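Local coordinates for protein putative citrate lyase, alfa subunit (Streptococcus mutans, PDB 2HJ0) that belongs to the citrate lyase alpha-subunit family and folds as a two-part alpha/beta protein, each part built on a large mixed beta sheet, at residues 254-259 with 440-445; 258-263 with 285-290; 262-267 with 409-414; 276-281 with 369-374; 375-380 with 468-473. All coordinates share one frame; numbering follows the deposited sequence.

Interaction 1. Residues 254-259 with 440-445; sequences LLIAEY and VVVTEV
I256 and Y259 lay helix 251-265 against V442 of strand 440-442 and against the turn that follows, a helix-on-sheet layer of an alpha/beta fold. The turn is an ST turn: T443 OG1 accepts from V445 N at 3.1 Å, with an angle of 149° at the hydrogen, and also bonds with G446 O just beyond. Apolar packing holds the strand side of the contact. V442 CG1 faces the helix, 3.6 Å from Y259 CB, and I256 CG2 passes it in the opposite sense, 4.1 Å from the same V442 CG1. I256 sends its other branch toward the turn: with chi1 at -64°, CG1 stands beside the backbone N and reaches E444 N at 3.6 Å. There the side chains of I256 and E444 run alongside each other. L255 crosses E444 at about a right angle, its CD2 methyl 3.4 Å from E444 O. The carboxylate of E444 does not turn to the helix for a partner; the chain bends at chi2 (-79°), and OE2 bonds with L416 N. E444 thus meets the helix through its aliphatic root and backbone, while its charged end is satisfied elsewhere in the fold. I447, on the next strand, also touches Y259 and V442 and continues this apolar layer. The tyrosine ring presents its edge to the backbone of the turn, with Y259 CD2 3.5 Å from T443 O and E444 O lying in the ring plane, 3.8 Å from Y259 CE2.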
# COMPACT_ATOMS: atom_id res chain seq x y z
N LEU A 254 -39.88 5.81 5.90
CA LEU A 254 -40.01 4.42 5.45
C LEU A 254 -40.67 4.31 4.07
O LEU A 254 -40.36 3.41 3.29
CB LEU A 254 -40.81 3.60 6.46
CG LEU A 254 -40.06 3.11 7.69
CD1 LEU A 254 -41.01 2.40 8.62
CD2 LEU A 254 -38.94 2.19 7.25
N LEU A 255 -41.59 5.22 3.77
CA LEU A 255 -42.25 5.21 2.48
C LEU A 255 -41.23 5.63 1.43
O LEU A 255 -41.14 5.03 0.36
CB LEU A 255 -43.41 6.21 2.48
CG LEU A 255 -44.31 6.22 1.24
CD1 LEU A 255 -45.30 5.09 1.35
CD2 LEU A 255 -45.05 7.54 1.17
N ILE A 256 -40.45 6.65 1.76
CA ILE A 256 -39.44 7.14 0.84
C ILE A 256 -38.44 6.02 0.59
O ILE A 256 -38.07 5.75 -0.55
CB ILE A 256 -38.72 8.41 1.40
CG1 ILE A 256 -39.73 9.55 1.53
CG2 ILE A 256 -37.60 8.83 0.47
CD1 ILE A 256 -39.19 10.80 2.14
N ALA A 257 -38.02 5.35 1.66
CA ALA A 257 -37.09 4.25 1.53
C ALA A 257 -37.67 3.19 0.61
O ALA A 257 -37.00 2.74 -0.31
CB ALA A 257 -36.80 3.64 2.89
N GLU A 258 -38.92 2.80 0.87
CA GLU A 258 -39.56 1.77 0.06
C GLU A 258 -39.65 2.15 -1.41
O GLU A 258 -39.39 1.32 -2.28
CB GLU A 258 -40.95 1.43 0.60
CG GLU A 258 -41.66 0.40 -0.26
CD GLU A 258 -42.69 -0.45 0.50
OE1 GLU A 258 -43.53 0.14 1.23
OE2 GLU A 258 -42.65 -1.70 0.34
N TYR A 259 -40.02 3.40 -1.70
CA TYR A 259 -40.10 3.84 -3.08
C TYR A 259 -38.70 3.74 -3.70
O TYR A 259 -38.54 3.31 -4.84
CB TYR A 259 -40.61 5.28 -3.18
CG TYR A 259 -42.13 5.46 -3.12
CD1 TYR A 259 -43.00 4.47 -3.59
CD2 TYR A 259 -42.69 6.66 -2.66
CE1 TYR A 259 -44.39 4.67 -3.58
CE2 TYR A 259 -44.07 6.87 -2.66
CZ TYR A 259 -44.91 5.87 -3.12
OH TYR A 259 -46.28 6.09 -3.09
N VAL A 440 -32.27 9.89 -10.49
CA VAL A 440 -33.62 9.76 -9.99
C VAL A 440 -33.76 10.34 -8.60
O VAL A 440 -32.93 10.10 -7.73
CB VAL A 440 -34.06 8.28 -9.91
CG1 VAL A 440 -35.52 8.21 -9.48
CG2 VAL A 440 -33.83 7.59 -11.25
N VAL A 441 -34.82 11.10 -8.41
CA VAL A 441 -35.10 11.72 -7.13
C VAL A 441 -36.33 11.02 -6.54
O VAL A 441 -37.31 10.78 -7.24
CB VAL A 441 -35.38 13.24 -7.31
CG1 VAL A 441 -35.94 13.84 -6.04
CG2 VAL A 441 -34.10 13.95 -7.69
N VAL A 442 -36.26 10.67 -5.26
CA VAL A 442 -37.36 9.99 -4.59
C VAL A 442 -37.87 10.78 -3.38
O VAL A 442 -37.08 11.20 -2.53
CB VAL A 442 -36.93 8.58 -4.12
CG1 VAL A 442 -38.10 7.84 -3.50
CG2 VAL A 442 -36.37 7.79 -5.30
N THR A 443 -39.18 10.98 -3.31
CA THR A 443 -39.83 11.71 -2.21
C THR A 443 -41.01 10.89 -1.71
O THR A 443 -41.23 9.77 -2.16
CB THR A 443 -40.36 13.07 -2.68
OG1 THR A 443 -41.46 12.87 -3.57
CG2 THR A 443 -39.27 13.83 -3.40
N GLU A 444 -41.79 11.44 -0.78
CA GLU A 444 -42.93 10.68 -0.27
C GLU A 444 -44.14 10.84 -1.20
O GLU A 444 -45.16 10.17 -1.04
CB GLU A 444 -43.29 11.09 1.16
CG GLU A 444 -43.97 12.44 1.33
CD GLU A 444 -43.02 13.64 1.26
OE1 GLU A 444 -43.40 14.71 1.77
OE2 GLU A 444 -41.92 13.51 0.69
N VAL A 445 -43.98 11.70 -2.19
CA VAL A 445 -45.03 11.98 -3.14
C VAL A 445 -44.78 11.24 -4.45
O VAL A 445 -45.66 11.15 -5.31
CB VAL A 445 -45.11 13.48 -3.40
CG1 VAL A 445 -46.24 13.80 -4.35
CG2 VAL A 445 -45.33 14.19 -2.07

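Interaction 2. Residues 258-263 with 285-290; sequences EYAAKV and LAVTRF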
# COMPACT_ATOMS: atom_id res chain seq x y z
N GLU A 258 -38.92 2.80 0.87
CA GLU A 258 -39.56 1.77 0.06
C GLU A 258 -39.65 2.15 -1.41
O GLU A 258 -39.39 1.32 -2.28
CB GLU A 258 -40.95 1.43 0.60
CG GLU A 258 -41.66 0.40 -0.26
CD GLU A 258 -42.69 -0.45 0.50
OE1 GLU A 258 -43.53 0.14 1.23
OE2 GLU A 258 -42.65 -1.70 0.34
N TYR A 259 -40.02 3.40 -1.70
CA TYR A 259 -40.10 3.84 -3.08
C TYR A 259 -38.70 3.74 -3.70
O TYR A 259 -38.54 3.31 -4.84
CB TYR A 259 -40.61 5.28 -3.18
CG TYR A 259 -42.13 5.46 -3.12
CD1 TYR A 259 -43.00 4.47 -3.59
CD2 TYR A 259 -42.69 6.66 -2.66
CE1 TYR A 259 -44.39 4.67 -3.58
CE2 TYR A 259 -44.07 6.87 -2.66
CZ TYR A 259 -44.91 5.87 -3.12
OH TYR A 259 -46.28 6.09 -3.09
N ALA A 260 -37.69 4.13 -2.92
CA ALA A 260 -36.31 4.07 -3.40
C ALA A 260 -35.91 2.64 -3.78
O ALA A 260 -35.33 2.41 -4.84
CB ALA A 260 -35.37 4.60 -2.33
N ALA A 261 -36.23 1.68 -2.92
CA ALA A 261 -35.90 0.29 -3.19
C ALA A 261 -36.61 -0.24 -4.45
O ALA A 261 -36.03 -1.02 -5.20
CB ALA A 261 -36.25 -0.58 -2.00
N LYS A 262 -37.85 0.20 -4.67
CA LYS A 262 -38.60 -0.24 -5.85
C LYS A 262 -37.93 0.28 -7.11
O LYS A 262 -37.95 -0.37 -8.15
CB LYS A 262 -40.05 0.23 -5.81
CG LYS A 262 -40.95 -0.55 -4.86
CD LYS A 262 -42.34 0.12 -4.70
CE LYS A 262 -43.22 -0.54 -3.63
NZ LYS A 262 -44.47 0.24 -3.39
N VAL A 263 -37.34 1.46 -7.02
CA VAL A 263 -36.66 2.01 -8.18
C VAL A 263 -35.43 1.16 -8.49
O VAL A 263 -35.19 0.82 -9.65
CB VAL A 263 -36.26 3.48 -7.95
CG1 VAL A 263 -35.52 4.01 -9.15
CG2 VAL A 263 -37.50 4.31 -7.69
N LEU A 285 -30.73 4.93 4.51
CA LEU A 285 -30.24 3.70 5.12
C LEU A 285 -31.31 2.63 5.10
O LEU A 285 -31.06 1.50 4.70
CB LEU A 285 -29.80 3.95 6.56
CG LEU A 285 -29.56 2.75 7.49
CD1 LEU A 285 -28.53 1.79 6.94
CD2 LEU A 285 -29.11 3.29 8.82
N ALA A 286 -32.52 3.00 5.51
CA ALA A 286 -33.63 2.07 5.57
C ALA A 286 -33.90 1.36 4.25
O ALA A 286 -34.39 0.23 4.24
CB ALA A 286 -34.88 2.80 6.02
N VAL A 287 -33.59 2.02 3.15
CA VAL A 287 -33.82 1.42 1.85
C VAL A 287 -33.28 -0.01 1.79
O VAL A 287 -33.84 -0.84 1.08
CB VAL A 287 -33.17 2.29 0.74
CG1 VAL A 287 -31.66 2.25 0.87
CG2 VAL A 287 -33.60 1.80 -0.63
N THR A 288 -32.22 -0.30 2.54
CA THR A 288 -31.65 -1.65 2.53
C THR A 288 -32.62 -2.72 3.06
O THR A 288 -32.55 -3.88 2.64
CB THR A 288 -30.33 -1.75 3.34
OG1 THR A 288 -30.61 -1.62 4.74
CG2 THR A 288 -29.37 -0.69 2.94
N ARG A 289 -33.50 -2.35 3.97
CA ARG A 289 -34.47 -3.29 4.52
C ARG A 289 -35.37 -3.83 3.42
O ARG A 289 -35.48 -5.04 3.24
CB ARG A 289 -35.34 -2.64 5.60
CG ARG A 289 -36.56 -3.46 5.98
CD ARG A 289 -37.58 -2.65 6.78
NE ARG A 289 -37.14 -2.38 8.14
CZ ARG A 289 -37.78 -1.55 8.96
NH1 ARG A 289 -38.87 -0.91 8.54
NH2 ARG A 289 -37.34 -1.35 10.20
N PHE A 290 -36.00 -2.92 2.69
CA PHE A 290 -36.91 -3.31 1.61
C PHE A 290 -36.15 -3.99 0.49
O PHE A 290 -36.65 -4.92 -0.14
CB PHE A 290 -37.66 -2.09 1.07
CG PHE A 290 -38.42 -1.35 2.12
CD1 PHE A 290 -37.77 -0.45 2.96
CD2 PHE A 290 -39.77 -1.60 2.33
CE1 PHE A 290 -38.45 0.17 4.00
CE2 PHE A 290 -40.47 -0.98 3.36
CZ PHE A 290 -39.80 -0.09 4.20
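E258 and F290 make the outer part of this contact between two helices, and a pair of alanines with V287 makes the inner part. E258 CB sits over one face of the F290 ring in a CH-pi contact, 3.8 Å from the centroid and 18° off the ring normal. The rest of the glutamate continues across the rim: E258 OE2 comes to 3.5 Å from F290 CD2, and the carboxylate plane is turned 47° from the ring. Farther in, the small side chains bring the backbones together. A261 CB touches F290 CB at 3.7 Å, and V287 CG2 lies against both A260 CB and A261 CB, 3.7 Å from the former. The axes of the short segments consequently approach to 8.0 Å and cross at -62°. In the next shell, R289 CD lies over the opposite face of the F290 ring, offset toward the rim, so aliphatic carbons flank both faces. Helix 282-297 is kinked within 285-290: T288 N and R289 N bond three residues back, to L285 O and A286 O, while T288 OG1 is hydrogen-bonded with Y247 OH. A257, next to E258, and L254, a turn earlier, also touch F290. Chemically, the two helices are joined by apolar and CH-pi packing: E258 contributes CB over the ring face, with its tilted carboxylate near the CD2/CE2 side, and no charge is paired across the contact.

Interaction 3. Residues 262-267 with 409-414; sequences KVITSS and MSLVIS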
# COMPACT_ATOMS: atom_id res chain seq x y z
N LYS A 262 -37.85 0.20 -4.67
CA LYS A 262 -38.60 -0.24 -5.85
C LYS A 262 -37.93 0.28 -7.11
O LYS A 262 -37.95 -0.37 -8.15
CB LYS A 262 -40.05 0.23 -5.81
CG LYS A 262 -40.95 -0.55 -4.86
CD LYS A 262 -42.34 0.12 -4.70
CE LYS A 262 -43.22 -0.54 -3.63
NZ LYS A 262 -44.47 0.24 -3.39
N VAL A 263 -37.34 1.46 -7.02
CA VAL A 263 -36.66 2.01 -8.18
C VAL A 263 -35.43 1.16 -8.49
O VAL A 263 -35.19 0.82 -9.65
CB VAL A 263 -36.26 3.48 -7.95
CG1 VAL A 263 -35.52 4.01 -9.15
CG2 VAL A 263 -37.50 4.31 -7.69
N ILE A 264 -34.68 0.79 -7.45
CA ILE A 264 -33.48 -0.03 -7.60
C ILE A 264 -33.82 -1.44 -8.09
O ILE A 264 -33.26 -1.92 -9.08
CB ILE A 264 -32.71 -0.16 -6.24
CG1 ILE A 264 -32.22 1.22 -5.78
CG2 ILE A 264 -31.52 -1.09 -6.37
CD1 ILE A 264 -31.79 1.25 -4.34
N THR A 265 -34.73 -2.10 -7.40
CA THR A 265 -35.12 -3.45 -7.79
C THR A 265 -35.88 -3.51 -9.11
O THR A 265 -36.14 -4.59 -9.61
CB THR A 265 -35.98 -4.11 -6.72
OG1 THR A 265 -37.13 -3.30 -6.48
CG2 THR A 265 -35.18 -4.26 -5.44
N SER A 266 -36.23 -2.37 -9.69
CA SER A 266 -36.92 -2.40 -10.97
C SER A 266 -36.00 -1.81 -12.03
O SER A 266 -36.38 -1.70 -13.19
CB SER A 266 -38.21 -1.57 -10.94
OG SER A 266 -39.15 -2.08 -10.01
N SER A 267 -34.80 -1.43 -11.64
CA SER A 267 -33.88 -0.84 -12.59
C SER A 267 -33.21 -1.90 -13.44
O SER A 267 -33.19 -3.07 -13.08
CB SER A 267 -32.82 -0.02 -11.84
OG SER A 267 -31.86 -0.86 -11.22
N MSE A 409 -26.50 4.56 -11.73
CA MSE A 409 -27.76 5.24 -11.44
C MSE A 409 -27.76 5.84 -10.05
O MSE A 409 -27.73 5.13 -9.04
CB MSE A 409 -28.92 4.26 -11.59
CG MSE A 409 -30.27 4.86 -11.27
SE MSE A 409 -31.67 3.55 -11.54
CE MSE A 409 -31.42 2.51 -9.95
N SER A 410 -27.82 7.17 -10.02
CA SER A 410 -27.81 7.91 -8.77
C SER A 410 -29.20 8.25 -8.26
O SER A 410 -30.01 8.85 -8.97
CB SER A 410 -27.02 9.21 -8.94
OG SER A 410 -25.63 8.95 -8.92
N LEU A 411 -29.48 7.86 -7.02
CA LEU A 411 -30.76 8.16 -6.40
C LEU A 411 -30.57 9.18 -5.30
O LEU A 411 -29.70 9.03 -4.45
CB LEU A 411 -31.40 6.92 -5.80
CG LEU A 411 -32.50 6.27 -6.63
CD1 LEU A 411 -31.89 5.76 -7.93
CD2 LEU A 411 -33.14 5.14 -5.85
N VAL A 412 -31.37 10.24 -5.33
CA VAL A 412 -31.31 11.25 -4.29
C VAL A 412 -32.69 11.26 -3.64
O VAL A 412 -33.66 11.78 -4.20
CB VAL A 412 -30.97 12.67 -4.86
CG1 VAL A 412 -31.10 13.72 -3.78
CG2 VAL A 412 -29.55 12.69 -5.42
N ILE A 413 -32.79 10.64 -2.47
CA ILE A 413 -34.06 10.58 -1.77
C ILE A 413 -34.08 11.55 -0.61
O ILE A 413 -33.06 11.77 0.05
CB ILE A 413 -34.36 9.16 -1.25
CG1 ILE A 413 -33.45 8.81 -0.08
CG2 ILE A 413 -34.16 8.15 -2.37
CD1 ILE A 413 -33.79 7.49 0.55
N SER A 414 -35.24 12.15 -0.38
CA SER A 414 -35.42 13.12 0.70
C SER A 414 -36.86 13.64 0.82
O SER A 414 -37.51 13.93 -0.18
CB SER A 414 -34.49 14.31 0.53
OG SER A 414 -34.87 15.31 1.45
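M409, modelled as selenomethionine, reaches S267 because its chain runs straight through chi1 (178°) and chi2 (179°) and then turns at chi3 (77°), which swings the terminal methyl toward the helix end. M409 CE arrives 3.5 Å from S267 CB, with SE of M409 at 3.8 Å from that same S267 CB. The methyl also faces the last helical turn, where it lies 4.0 Å from I264 CA. Two residues along the strand, L411 points its side chain to the same side. Its CD2 methyl touches both V263 and I264, 4.0 Å from I264 CG1 and 4.1 Å from V263 CB. Strand 409-413 therefore offers alternate residues to helix 251-265, as expected of a helix layered on the parallel part of an alpha/beta sheet. I369 and V371 of the neighbouring strand receive I264 as well, and F460 touches V263. The helix closes in a compact polar turn beside these methyls. I264 O accepts twice from S267: the backbone N comes to 3.0 Å, and S267 OG to 2.8 Å, the latter lying in the carbonyl plane on a lone pair. S266 OG donates to K262 O, a turn earlier, from slightly out of that carbonyl's plane. The implication is a division of labour: the serine hydroxyls satisfy carbonyls at the C-terminal end of the helix, S267 turns its CB to M409, and helix and strand meet mainly through hydrocarbon and the selenomethionine end, S267 OG also lying against M409 CE.

Interaction 4. Residues 276-281 with 369-374; sequences FQTGTG and ICVLSA
F276 meets I369 through its first carbon, CB lying 3.6 Å from I369 CG2, while the ring itself leads off elsewhere; chi1 of 68° places CG between the backbone N and the carbonyl carbon. Its CA also comes near I369 O as a CA-H...O contact. Q277 is the residue that truly pairs. Q277 N donates to I369 O at 3.0 Å, arriving in the carbonyl plane, and Q277 O accepts from V371 N at 3.0 Å with an angle of 148° at the hydrogen. C370 CA adds a CA-H...O contact to the same Q277 O at 3.3 Å, so this oxygen is approached by two neighbouring groups of one strand. Q277 and C370 form a parallel bridge and send their side chains to one face, where T403 of helix 400-406 touches both; the amide end of Q277 is occupied by a hydrogen bond between OE1 and Y354 OH. The pairing sits at the centre of a doubly wound, Rossmann-like sheet. Strand 275-277 starts a run of parallel strands built outward in one direction, and strand 369-372 starts the run in the other, so the two lie at the switch point of the topology. T278 leaves the ladder but stays alongside V371, the two side chains pointing the same way with T278 CG2 4.2 Å from V371 CG2. Over T278 lie V287, T288 and M291 of helix 282-297. At G279 the chain diverges, its N already 3.8 Å from V371 O and not bonded to it, and G281 O then bonds with S284 OG at the start of that helix.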
# COMPACT_ATOMS: atom_id res chain seq x y z
N PHE A 276 -23.85 -1.81 -4.91
CA PHE A 276 -24.63 -0.69 -4.41
C PHE A 276 -24.05 -0.06 -3.16
O PHE A 276 -23.21 -0.65 -2.45
CB PHE A 276 -26.06 -1.14 -4.11
CG PHE A 276 -26.15 -2.08 -2.94
CD1 PHE A 276 -25.85 -3.43 -3.10
CD2 PHE A 276 -26.46 -1.61 -1.68
CE1 PHE A 276 -25.86 -4.28 -2.00
CE2 PHE A 276 -26.47 -2.46 -0.59
CZ PHE A 276 -26.17 -3.80 -0.75
N GLN A 277 -24.52 1.15 -2.88
CA GLN A 277 -24.11 1.87 -1.69
C GLN A 277 -25.35 2.58 -1.16
O GLN A 277 -26.07 3.24 -1.91
CB GLN A 277 -23.02 2.89 -2.03
CG GLN A 277 -22.54 3.67 -0.81
CD GLN A 277 -21.63 4.82 -1.16
OE1 GLN A 277 -20.47 4.64 -1.54
NE2 GLN A 277 -22.15 6.02 -1.04
N THR A 278 -25.63 2.40 0.13
CA THR A 278 -26.78 3.04 0.77
C THR A 278 -26.31 4.01 1.83
O THR A 278 -25.13 4.06 2.18
CB THR A 278 -27.72 2.03 1.44
OG1 THR A 278 -26.96 1.17 2.30
CG2 THR A 278 -28.45 1.21 0.40
N GLY A 279 -27.26 4.76 2.37
CA GLY A 279 -26.94 5.75 3.38
C GLY A 279 -26.48 5.22 4.71
O GLY A 279 -26.39 4.01 4.93
N THR A 280 -26.18 6.14 5.61
CA THR A 280 -25.74 5.78 6.94
C THR A 280 -26.79 6.16 7.98
O THR A 280 -26.49 6.22 9.17
CB THR A 280 -24.39 6.47 7.28
OG1 THR A 280 -24.54 7.89 7.15
CG2 THR A 280 -23.30 6.00 6.34
N GLY A 281 -28.01 6.43 7.53
CA GLY A 281 -29.07 6.80 8.45
C GLY A 281 -30.28 7.31 7.68
O GLY A 281 -30.23 7.46 6.46
N ILE A 369 -25.40 1.35 -8.30
CA ILE A 369 -26.38 2.30 -7.79
C ILE A 369 -26.01 2.84 -6.41
O ILE A 369 -25.40 2.15 -5.60
CB ILE A 369 -27.80 1.66 -7.79
CG1 ILE A 369 -28.85 2.74 -7.65
CG2 ILE A 369 -27.94 0.65 -6.65
CD1 ILE A 369 -29.09 3.17 -6.21
N CYS A 370 -26.35 4.10 -6.16
CA CYS A 370 -26.09 4.71 -4.88
C CYS A 370 -27.35 5.47 -4.44
O CYS A 370 -28.10 6.01 -5.26
CB CYS A 370 -24.89 5.65 -4.96
SG CYS A 370 -25.12 7.16 -5.99
N VAL A 371 -27.57 5.48 -3.12
CA VAL A 371 -28.71 6.15 -2.52
C VAL A 371 -28.16 7.29 -1.66
O VAL A 371 -27.52 7.06 -0.65
CB VAL A 371 -29.51 5.16 -1.65
CG1 VAL A 371 -30.77 5.82 -1.11
CG2 VAL A 371 -29.86 3.91 -2.47
N LEU A 372 -28.42 8.53 -2.08
CA LEU A 372 -27.93 9.71 -1.38
C LEU A 372 -29.05 10.57 -0.80
O LEU A 372 -30.20 10.46 -1.23
CB LEU A 372 -27.12 10.56 -2.35
CG LEU A 372 -26.02 9.77 -3.04
CD1 LEU A 372 -25.44 10.56 -4.19
CD2 LEU A 372 -24.97 9.41 -2.01
N SER A 373 -28.71 11.45 0.14
CA SER A 373 -29.71 12.33 0.72
C SER A 373 -29.40 13.75 0.29
O SER A 373 -28.47 13.96 -0.48
CB SER A 373 -29.71 12.23 2.25
OG SER A 373 -28.39 12.36 2.73
N ALA A 374 -30.18 14.72 0.77
CA ALA A 374 -29.95 16.10 0.38
C ALA A 374 -30.62 17.13 1.27
O ALA A 374 -31.63 16.86 1.92
CB ALA A 374 -30.43 16.30 -1.04

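Interaction 5. Residues 375-380 with 468-473; sequences LEVDTN and LTIEEL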
# COMPACT_ATOMS: atom_id res chain seq x y z
N LEU A 375 -30.03 18.33 1.31
CA LEU A 375 -30.61 19.42 2.09
C LEU A 375 -31.54 20.15 1.12
O LEU A 375 -32.67 20.48 1.45
CB LEU A 375 -29.54 20.38 2.59
CG LEU A 375 -28.61 19.86 3.66
CD1 LEU A 375 -27.56 20.91 3.92
CD2 LEU A 375 -29.37 19.55 4.93
N GLU A 376 -31.05 20.40 -0.09
CA GLU A 376 -31.84 21.06 -1.12
C GLU A 376 -31.59 20.38 -2.45
O GLU A 376 -30.65 19.59 -2.61
CB GLU A 376 -31.45 22.52 -1.29
CG GLU A 376 -31.63 23.44 -0.13
CD GLU A 376 -31.34 24.87 -0.53
OE1 GLU A 376 -30.24 25.12 -1.08
OE2 GLU A 376 -32.20 25.75 -0.31
N VAL A 377 -32.42 20.72 -3.42
CA VAL A 377 -32.31 20.19 -4.77
C VAL A 377 -33.24 21.04 -5.62
O VAL A 377 -34.45 21.06 -5.39
CB VAL A 377 -32.69 18.68 -4.81
CG1 VAL A 377 -33.90 18.42 -3.96
CG2 VAL A 377 -32.92 18.23 -6.24
N ASP A 378 -32.67 21.79 -6.57
CA ASP A 378 -33.47 22.67 -7.42
C ASP A 378 -34.07 21.98 -8.64
O ASP A 378 -33.95 20.76 -8.79
CB ASP A 378 -32.65 23.89 -7.85
CG ASP A 378 -31.38 23.53 -8.60
OD1 ASP A 378 -31.45 22.64 -9.49
OD2 ASP A 378 -30.32 24.14 -8.32
N THR A 379 -34.73 22.75 -9.49
CA THR A 379 -35.37 22.22 -10.69
C THR A 379 -34.36 21.83 -11.77
O THR A 379 -34.74 21.48 -12.89
CB THR A 379 -36.36 23.23 -11.29
OG1 THR A 379 -35.65 24.37 -11.77
CG2 THR A 379 -37.38 23.66 -10.24
N ASN A 380 -33.08 21.92 -11.45
CA ASN A 380 -32.06 21.55 -12.41
C ASN A 380 -31.36 20.29 -11.93
O ASN A 380 -30.36 19.85 -12.50
CB ASN A 380 -31.05 22.68 -12.57
CG ASN A 380 -31.45 23.66 -13.66
OD1 ASN A 380 -32.64 24.00 -13.80
ND2 ASN A 380 -30.47 24.13 -14.43
N LEU A 468 -43.29 12.19 -11.31
CA LEU A 468 -43.53 13.59 -11.62
C LEU A 468 -42.26 14.22 -12.17
O LEU A 468 -41.24 13.55 -12.37
CB LEU A 468 -43.98 14.35 -10.38
CG LEU A 468 -45.00 13.71 -9.44
CD1 LEU A 468 -44.28 12.66 -8.59
CD2 LEU A 468 -45.63 14.74 -8.53
N THR A 469 -42.33 15.53 -12.42
CA THR A 469 -41.20 16.29 -12.91
C THR A 469 -40.59 16.98 -11.71
O THR A 469 -41.27 17.20 -10.72
CB THR A 469 -41.65 17.37 -13.91
OG1 THR A 469 -42.47 18.33 -13.24
CG2 THR A 469 -42.43 16.75 -15.06
N ILE A 470 -39.32 17.34 -11.79
CA ILE A 470 -38.68 18.02 -10.68
C ILE A 470 -39.44 19.33 -10.39
O ILE A 470 -39.55 19.74 -9.24
CB ILE A 470 -37.16 18.28 -10.97
CG1 ILE A 470 -36.45 18.79 -9.72
CG2 ILE A 470 -37.00 19.31 -12.07
CD1 ILE A 470 -36.51 17.85 -8.55
N GLU A 471 -39.97 19.97 -11.43
CA GLU A 471 -40.71 21.22 -11.23
C GLU A 471 -41.97 21.00 -10.40
O GLU A 471 -42.34 21.85 -9.58
CB GLU A 471 -41.11 21.86 -12.56
CG GLU A 471 -39.96 22.40 -13.40
CD GLU A 471 -39.16 21.30 -14.08
OE1 GLU A 471 -39.79 20.34 -14.60
OE2 GLU A 471 -37.91 21.41 -14.12
N GLU A 472 -42.62 19.87 -10.61
CA GLU A 472 -43.84 19.56 -9.86
C GLU A 472 -43.54 19.32 -8.39
O GLU A 472 -44.35 19.66 -7.53
CB GLU A 472 -44.53 18.35 -10.45
CG GLU A 472 -45.10 18.62 -11.81
CD GLU A 472 -45.70 17.38 -12.42
OE1 GLU A 472 -45.01 16.34 -12.45
OE2 GLU A 472 -46.86 17.44 -12.89
N LEU A 473 -42.37 18.75 -8.10
CA LEU A 473 -41.99 18.50 -6.72
C LEU A 473 -41.79 19.82 -5.99
O LEU A 473 -42.17 19.96 -4.83
CB LEU A 473 -40.69 17.68 -6.67
CG LEU A 473 -40.81 16.21 -7.06
CD1 LEU A 473 -39.44 15.56 -6.96
CD2 LEU A 473 -41.80 15.51 -6.14
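I470 and T379 bring together a capped helix start and an Asx turn: a capping box opens helix 470-481, and the Asx turn lies at D378, following E376 and V377 in the chain. Van der Waals packing carries most of the contact, and much of it is methyl or methylene against backbone. I470 spreads its branches over the opposing chain: chi1 of -171° sets CG1 anti to the backbone N, bringing it to 3.3 Å from D378 O, while CG2 lies 3.2 Å from T379 O. Beyond them I470 CD1 reaches V377 CG2 at 4.3 Å, the apolar end of the contact, and F381 also touches I470. A second kind of approach is polar but not bonded. E471, bent at chi2 (75°), curls its carboxylate back so that OE2 stands 3.4 Å from T379 O; both are acceptors, so the pair is not a hydrogen bond. Hydrogen bonds shape each side separately, some to residues just outside the segments. In the capping box T469 OG1 accepts from E472 N, and T469 N returns a bond to E472 OE1 at 2.8 Å, tying up backbone N-H groups at the helix start. This reciprocal pair fixes the first turn from which I470 projects. On the other side, L375 and E376 both face N384 in a classic beta bulge of the small hairpin, just before the turn. Within that turn D378 OD1 takes N380 N from the anti side of the carboxylate, 27° out of its plane, and accepts N382 N as well.

Interactions 1, 2 and 3 all start from helix 251-265; their centres lie 8 to 9 Å apart, the helix meeting sheet in two of them and helix 282-297 in the other. The sheet ties the rest: probable hydrogen bonds join V440 N to S410 O (2.9 Å) between interactions 1 and 3, and L411 O to L372 N (2.7 Å) between interactions 3 and 4. Interaction 2 touches interaction 4 where V287 CG1 meets T278 CG2 at 3.4 Å, giving one continuous core. Interaction 5 lies farther out, about 14 Å from interaction 1 between centres, yet L473 CD1 packs on V441 CG1 at 4.0 Å from the sheet's other face.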